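Local structure of hemerythrin HHE cation binding domain protein (Mycobacterium kansasii, 6TYJ) at residues G27-S31 and W104-K108; V35-H41 and Q95-E101. The protein binds zinc and iron(III) ions within a hemerythrin-like helical bundle, though its physiological role is not firmly established. All coordinates share one frame; numbering follows the deposited sequence.

Contact 1: residues G27-S31 and W104-K108; sequences GRKIS and WNSFK
Helices 12-32 and 100-121 run antiparallel here, the axes of 27-31 and 104-108 lying 11.5 Å apart at closest with their directions 169° apart. Trp104 contributes the largest share of the contact surface. With CG anti to the backbone N (chi1 164°), its indole reaches across to helix 12-32, and the pyrrole N-H points at Ser31: Trp104 NE1 donates to Ser31 OG at 2.9 Å, the hydroxyl lying in the ring plane and the bond close to straight at 163°. Over one face of the six-membered ring comes Ile30, whose CG2 makes a CH-pi contact 3.7 Å from the centroid. The two helices are antiparallel members of the hemerythrin-type helical bundle, and Leu90 of helix 70-91 also packs on the indole. The Ser31 hydroxyl is gripped three ways. It accepts a second bond from Lys108, whose chain bends at chi3 to place Lys108 NZ 3.1 Å from Ser31 OG, and Ser31 OG donates to Gly27 O at 2.9 Å. Gly27 O thus takes both Ser31 N and Ser31 OG, from opposite faces of the carbonyl plane, while the edge of the indole at Trp104 CZ2 lies 3.5 Å from the same oxygen.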
loop_
_atom_site.group_PDB
_atom_site.type_symbol
_atom_site.label_atom_id
_atom_site.label_comp_id
_atom_site.label_asym_id
_atom_site.label_seq_id
_atom_site.Cartn_x
_atom_site.Cartn_y
_atom_site.Cartn_z
ATOM N N GLY A 27 2.442 0.231 -10.465
ATOM C CA GLY A 27 2.083 -1.087 -10.977
ATOM C C GLY A 27 1.985 -1.119 -12.493
ATOM O O GLY A 27 2.388 -2.097 -13.124
ATOM N N ARG A 28 1.437 -0.055 -13.094
ATOM C CA ARG A 28 1.360 0.024 -14.552
ATOM C C ARG A 28 2.755 0.165 -15.169
ATOM O O ARG A 28 3.075 -0.509 -16.162
ATOM C CB ARG A 28 0.437 1.191 -14.939
ATOM C CG ARG A 28 0.339 1.488 -16.421
ATOM C CD ARG A 28 -0.632 2.642 -16.701
ATOM N NE ARG A 28 -0.236 3.909 -16.077
ATOM C CZ ARG A 28 -0.728 4.387 -14.930
ATOM N NH1 ARG A 28 -1.650 3.710 -14.246
ATOM N NH2 ARG A 28 -0.302 5.556 -14.460
ATOM N N LYS A 29 3.626 0.994 -14.569
ATOM C CA LYS A 29 4.981 1.143 -15.105
ATOM C C LYS A 29 5.759 -0.166 -15.013
ATOM O O LYS A 29 6.494 -0.531 -15.945
ATOM C CB LYS A 29 5.734 2.259 -14.372
ATOM C CG LYS A 29 5.177 3.635 -14.605
ATOM C CD LYS A 29 6.170 4.696 -14.197
ATOM C CE LYS A 29 7.355 4.712 -15.147
ATOM N NZ LYS A 29 8.110 5.994 -15.041
ATOM N N ILE A 30 5.618 -0.877 -13.898
ATOM C CA ILE A 30 6.244 -2.189 -13.768
ATOM C C ILE A 30 5.768 -3.113 -14.873
ATOM O O ILE A 30 6.578 -3.723 -15.582
ATOM C CB ILE A 30 5.960 -2.777 -12.375
ATOM C CG1 ILE A 30 6.677 -1.921 -11.345
ATOM C CG2 ILE A 30 6.421 -4.248 -12.325
ATOM C CD1 ILE A 30 6.164 -2.154 -9.938
ATOM N N SER A 31 4.440 -3.200 -15.059
ATOM C CA SER A 31 3.876 -4.088 -16.077
ATOM C C SER A 31 4.392 -3.757 -17.458
ATOM O O SER A 31 4.545 -4.656 -18.305
ATOM C CB SER A 31 2.355 -3.984 -16.100
ATOM O OG SER A 31 1.788 -4.328 -14.861
ATOM N N TRP A 104 3.368 -11.993 -11.249
ATOM C CA TRP A 104 3.203 -10.545 -11.147
ATOM C C TRP A 104 1.743 -10.157 -11.353
ATOM O O TRP A 104 1.185 -9.361 -10.588
ATOM C CB TRP A 104 4.100 -9.826 -12.161
ATOM C CG TRP A 104 3.666 -8.396 -12.341
ATOM C CD1 TRP A 104 3.042 -7.859 -13.416
ATOM C CD2 TRP A 104 3.748 -7.358 -11.361
ATOM N NE1 TRP A 104 2.754 -6.527 -13.188
ATOM C CE2 TRP A 104 3.187 -6.199 -11.932
ATOM C CE3 TRP A 104 4.275 -7.288 -10.064
ATOM C CZ2 TRP A 104 3.116 -4.986 -11.257
ATOM C CZ3 TRP A 104 4.199 -6.078 -9.381
ATOM C CH2 TRP A 104 3.626 -4.946 -9.984
ATOM N N ASN A 105 1.092 -10.745 -12.354
ATOM C CA ASN A 105 -0.308 -10.403 -12.606
ATOM C C ASN A 105 -1.200 -10.811 -11.441
ATOM O O ASN A 105 -2.127 -10.079 -11.085
ATOM C CB ASN A 105 -0.783 -11.048 -13.907
ATOM C CG ASN A 105 -0.232 -10.345 -15.122
ATOM O OD1 ASN A 105 -0.015 -9.132 -15.098
ATOM N ND2 ASN A 105 -0.015 -11.094 -16.204
ATOM N N SER A 106 -0.940 -11.978 -10.843
ATOM C CA SER A 106 -1.711 -12.404 -9.682
ATOM C C SER A 106 -1.534 -11.427 -8.526
ATOM O O SER A 106 -2.497 -11.105 -7.824
ATOM C CB SER A 106 -1.304 -13.820 -9.266
ATOM O OG SER A 106 -1.713 -14.774 -10.243
ATOM N N PHE A 107 -0.315 -10.946 -8.319
ATOM C CA PHE A 107 -0.090 -9.964 -7.265
ATOM C C PHE A 107 -0.772 -8.638 -7.584
ATOM O O PHE A 107 -1.447 -8.049 -6.718
ATOM C CB PHE A 107 1.408 -9.753 -7.056
ATOM C CG PHE A 107 1.715 -8.683 -6.051
ATOM C CD1 PHE A 107 1.488 -8.899 -4.700
ATOM C CD2 PHE A 107 2.212 -7.453 -6.464
ATOM C CE1 PHE A 107 1.769 -7.927 -3.777
ATOM C CE2 PHE A 107 2.482 -6.457 -5.543
ATOM C CZ PHE A 107 2.260 -6.689 -4.196
ATOM N N LYS A 108 -0.575 -8.137 -8.806
ATOM C CA LYS A 108 -1.199 -6.887 -9.233
ATOM C C LYS A 108 -2.709 -6.918 -9.004
ATOM O O LYS A 108 -3.294 -5.942 -8.513
ATOM C CB LYS A 108 -0.857 -6.613 -10.697
ATOM C CG LYS A 108 -1.276 -5.242 -11.168
ATOM C CD LYS A 108 -0.723 -4.913 -12.546
ATOM C CE LYS A 108 -1.478 -5.652 -13.627
ATOM N NZ LYS A 108 -1.212 -5.118 -15.000
#

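Contact 2: residues V35-H41 and Q95-E101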
loop_
_atom_site.group_PDB
_atom_site.type_symbol
_atom_site.label_atom_id
_atom_site.label_comp_id
_atom_site.label_asym_id
_atom_site.label_seq_id
_atom_site.Cartn_x
_atom_site.Cartn_y
_atom_site.Cartn_z
ATOM N N VAL A 35 10.484 -7.703 -18.754
ATOM C CA VAL A 35 10.702 -8.596 -17.616
ATOM C C VAL A 35 12.192 -8.758 -17.368
ATOM O O VAL A 35 12.976 -8.986 -18.294
ATOM C CB VAL A 35 10.008 -9.953 -17.845
ATOM C CG1 VAL A 35 10.419 -10.938 -16.768
ATOM C CG2 VAL A 35 8.518 -9.786 -17.750
ATOM N N ASN A 36 12.601 -8.558 -16.101
ATOM C CA ASN A 36 13.977 -8.701 -15.635
ATOM C C ASN A 36 14.869 -7.538 -16.063
ATOM O O ASN A 36 16.096 -7.618 -15.902
ATOM C CB ASN A 36 14.593 -10.047 -16.057
ATOM C CG ASN A 36 15.708 -10.514 -15.111
ATOM O OD1 ASN A 36 15.748 -10.136 -13.933
ATOM N ND2 ASN A 36 16.617 -11.322 -15.620
ATOM N N SER A 37 14.293 -6.454 -16.582
ATOM C CA SER A 37 15.056 -5.274 -16.951
ATOM C C SER A 37 15.463 -4.497 -15.706
ATOM O O SER A 37 14.823 -4.600 -14.663
ATOM C CB SER A 37 14.244 -4.361 -17.882
ATOM O OG SER A 37 13.033 -3.892 -17.288
ATOM N N GLU A 38 16.565 -3.751 -15.834
ATOM C CA GLU A 38 16.989 -2.816 -14.782
ATOM C C GLU A 38 15.849 -1.900 -14.351
ATOM O O GLU A 38 15.652 -1.639 -13.150
ATOM C CB GLU A 38 18.156 -1.970 -15.299
ATOM C CG GLU A 38 19.383 -2.742 -15.699
ATOM C CD GLU A 38 20.330 -1.959 -16.612
ATOM O OE1 GLU A 38 19.961 -0.891 -17.161
ATOM O OE2 GLU A 38 21.464 -2.433 -16.789
ATOM N N GLU A 39 15.120 -1.371 -15.333
ATOM C CA GLU A 39 14.010 -0.469 -15.072
ATOM C C GLU A 39 12.932 -1.148 -14.246
ATOM O O GLU A 39 12.435 -0.565 -13.270
ATOM C CB GLU A 39 13.436 0.031 -16.402
ATOM C CG GLU A 39 12.288 0.985 -16.216
ATOM C CD GLU A 39 11.531 1.328 -17.502
ATOM O OE1 GLU A 39 11.918 0.843 -18.592
ATOM O OE2 GLU A 39 10.532 2.081 -17.404
ATOM N N ARG A 40 12.576 -2.386 -14.596
ATOM C CA ARG A 40 11.505 -3.064 -13.867
ATOM C C ARG A 40 11.925 -3.356 -12.433
ATOM O O ARG A 40 11.103 -3.270 -11.511
ATOM C CB ARG A 40 11.089 -4.357 -14.571
ATOM C CG ARG A 40 9.702 -4.835 -14.117
ATOM C CD ARG A 40 9.232 -5.950 -15.063
ATOM N NE ARG A 40 8.037 -6.610 -14.562
ATOM C CZ ARG A 40 6.961 -6.873 -15.288
ATOM N NH1 ARG A 40 6.913 -6.532 -16.578
ATOM N NH2 ARG A 40 5.935 -7.478 -14.718
ATOM N N HIS A 41 13.184 -3.753 -12.229
ATOM C CA HIS A 41 13.643 -4.022 -10.863
ATOM C C HIS A 41 13.607 -2.772 -9.996
ATOM O O HIS A 41 13.195 -2.841 -8.826
ATOM C CB HIS A 41 15.059 -4.601 -10.878
ATOM C CG HIS A 41 15.127 -6.038 -11.321
ATOM N ND1 HIS A 41 14.618 -7.073 -10.567
ATOM C CD2 HIS A 41 15.659 -6.608 -12.429
ATOM C CE1 HIS A 41 14.828 -8.219 -11.194
ATOM N NE2 HIS A 41 15.470 -7.968 -12.317
ATOM N N GLN A 95 12.303 -12.609 -11.614
ATOM C CA GLN A 95 11.901 -12.164 -12.945
ATOM C C GLN A 95 12.579 -12.958 -14.046
ATOM O O GLN A 95 12.067 -12.995 -15.170
ATOM C CB GLN A 95 12.183 -10.669 -13.119
ATOM C CG GLN A 95 11.390 -9.793 -12.117
ATOM C CD GLN A 95 11.398 -8.323 -12.457
ATOM O OE1 GLN A 95 11.550 -7.936 -13.609
ATOM N NE2 GLN A 95 11.245 -7.477 -11.435
ATOM N N SER A 96 13.686 -13.617 -13.755
ATOM C CA SER A 96 14.327 -14.442 -14.779
ATOM C C SER A 96 13.588 -15.751 -15.025
ATOM O O SER A 96 13.863 -16.426 -16.032
ATOM C CB SER A 96 15.758 -14.743 -14.363
ATOM O OG SER A 96 15.763 -15.395 -13.107
ATOM N N GLU A 97 12.617 -16.134 -14.127
ATOM C CA GLU A 97 12.009 -17.453 -14.259
ATOM C C GLU A 97 10.772 -17.414 -15.155
ATOM O O GLU A 97 10.067 -16.403 -15.209
ATOM C CB GLU A 97 11.612 -17.982 -12.883
ATOM C CG GLU A 97 12.796 -18.308 -12.009
ATOM C CD GLU A 97 12.474 -19.296 -10.894
ATOM O OE1 GLU A 97 11.280 -19.503 -10.585
ATOM O OE2 GLU A 97 13.431 -19.871 -10.333
ATOM N N PRO A 98 10.484 -18.519 -15.856
ATOM C CA PRO A 98 9.371 -18.500 -16.819
ATOM C C PRO A 98 8.018 -18.100 -16.248
ATOM O O PRO A 98 7.308 -17.310 -16.880
ATOM C CB PRO A 98 9.373 -19.938 -17.361
ATOM C CG PRO A 98 10.832 -20.355 -17.304
ATOM C CD PRO A 98 11.319 -19.721 -15.983
ATOM N N GLY A 99 7.625 -18.613 -15.092
ATOM C CA GLY A 99 6.324 -18.222 -14.564
ATOM C C GLY A 99 6.222 -16.874 -13.869
ATOM O O GLY A 99 5.247 -16.628 -13.139
ATOM N N TYR A 100 7.193 -15.980 -14.080
ATOM C CA TYR A 100 7.202 -14.731 -13.320
ATOM C C TYR A 100 6.005 -13.854 -13.671
ATOM O O TYR A 100 5.331 -13.321 -12.778
ATOM C CB TYR A 100 8.508 -13.947 -13.524
ATOM C CG TYR A 100 8.303 -12.471 -13.122
ATOM C CD1 TYR A 100 8.262 -12.070 -11.787
ATOM C CD2 TYR A 100 8.100 -11.502 -14.102
ATOM C CE1 TYR A 100 8.034 -10.737 -11.474
ATOM C CE2 TYR A 100 7.879 -10.188 -13.801
ATOM C CZ TYR A 100 7.844 -9.796 -12.492
ATOM O OH TYR A 100 7.613 -8.448 -12.249
ATOM N N GLU A 101 5.736 -13.655 -14.960
ATOM C CA GLU A 101 4.711 -12.686 -15.328
ATOM C C GLU A 101 3.328 -13.113 -14.836
ATOM O O GLU A 101 2.524 -12.258 -14.432
ATOM C CB GLU A 101 4.712 -12.473 -16.839
ATOM C CG GLU A 101 4.063 -11.171 -17.259
ATOM C CD GLU A 101 4.484 -10.729 -18.652
ATOM O OE1 GLU A 101 4.443 -9.511 -18.919
ATOM O OE2 GLU A 101 4.853 -11.598 -19.472
HETATM O O HOH W 1 15.617 -12.212 -11.948
HETATM O O HOH W 2 3.929 -7.644 -16.926
HETATM O O HOH W 3 12.416 -6.969 -8.690
#
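At one end of the hemerythrin-type helical bundle, the turn leading into helix 38-65 packs against the turn leading into helix 100-121, and a capping bond from Arg40 N to the N-cap hydroxyl of Ser37, which also bonds Pro34 O, marks the first of these helix starts. Gln95 reaches from the second turn to the first, and its OE1 accepts from Asn36 N at 2.8 Å, the donor in the carbonyl plane, so a side-chain amide satisfies a loop N-H. The same amide stacks over one face of His41, the planes 22° apart and Gln95 CD 3.6 Å above the ring. The bond from His41 NE2 to Asn36 OD1, 2.7 Å and in the ring plane, helps fix the ring's rotation. Arg40 stretches out from CG to NE, a chi1 of -161° turning CG away from the backbone N, and meets Tyr100 side-on. Arg40 NE and NH2 both donate to Tyr100 OH, at 3.0 and 3.1 Å, the oxygen lying somewhat out of the guanidinium plane, which stands 77° from the ring plane. Arg40 NH1 bonds Ala33 O, just before the first turn. Farther back along the ring, Val35 CG1 packs on Tyr100 CD2 at 3.6 Å. Though Glu101 makes no direct salt bridge to Arg40, a water joins them, accepting from Arg40 NH2 and donating to Glu101 OE1 at 2.8 Å.

Contacts 1 and 2 are neighbours, their centres about 11 Å apart, and both use helix 100-121; contact 2 is nested in the chain between the segments of contact 1. Arg40 ties them together. Its guanidinium forms a cation-pi pair with Trp104, NH2 coming within 3.2 Å of Trp104 CD1, and its NH1 packs 3.0 Å from Ile30 O, near the end of helix 12-32. Neither contact supplies a ligand to the bound zinc ions: the Ile30 side chain is about 9 Å, and that of Arg40 about 10 Å, from a bound zinc ion. Helices 12-32, 38-65 and 100-121, which these contacts join, also carry the zinc ligands His20, His54, Glu58, His114 and Glu118.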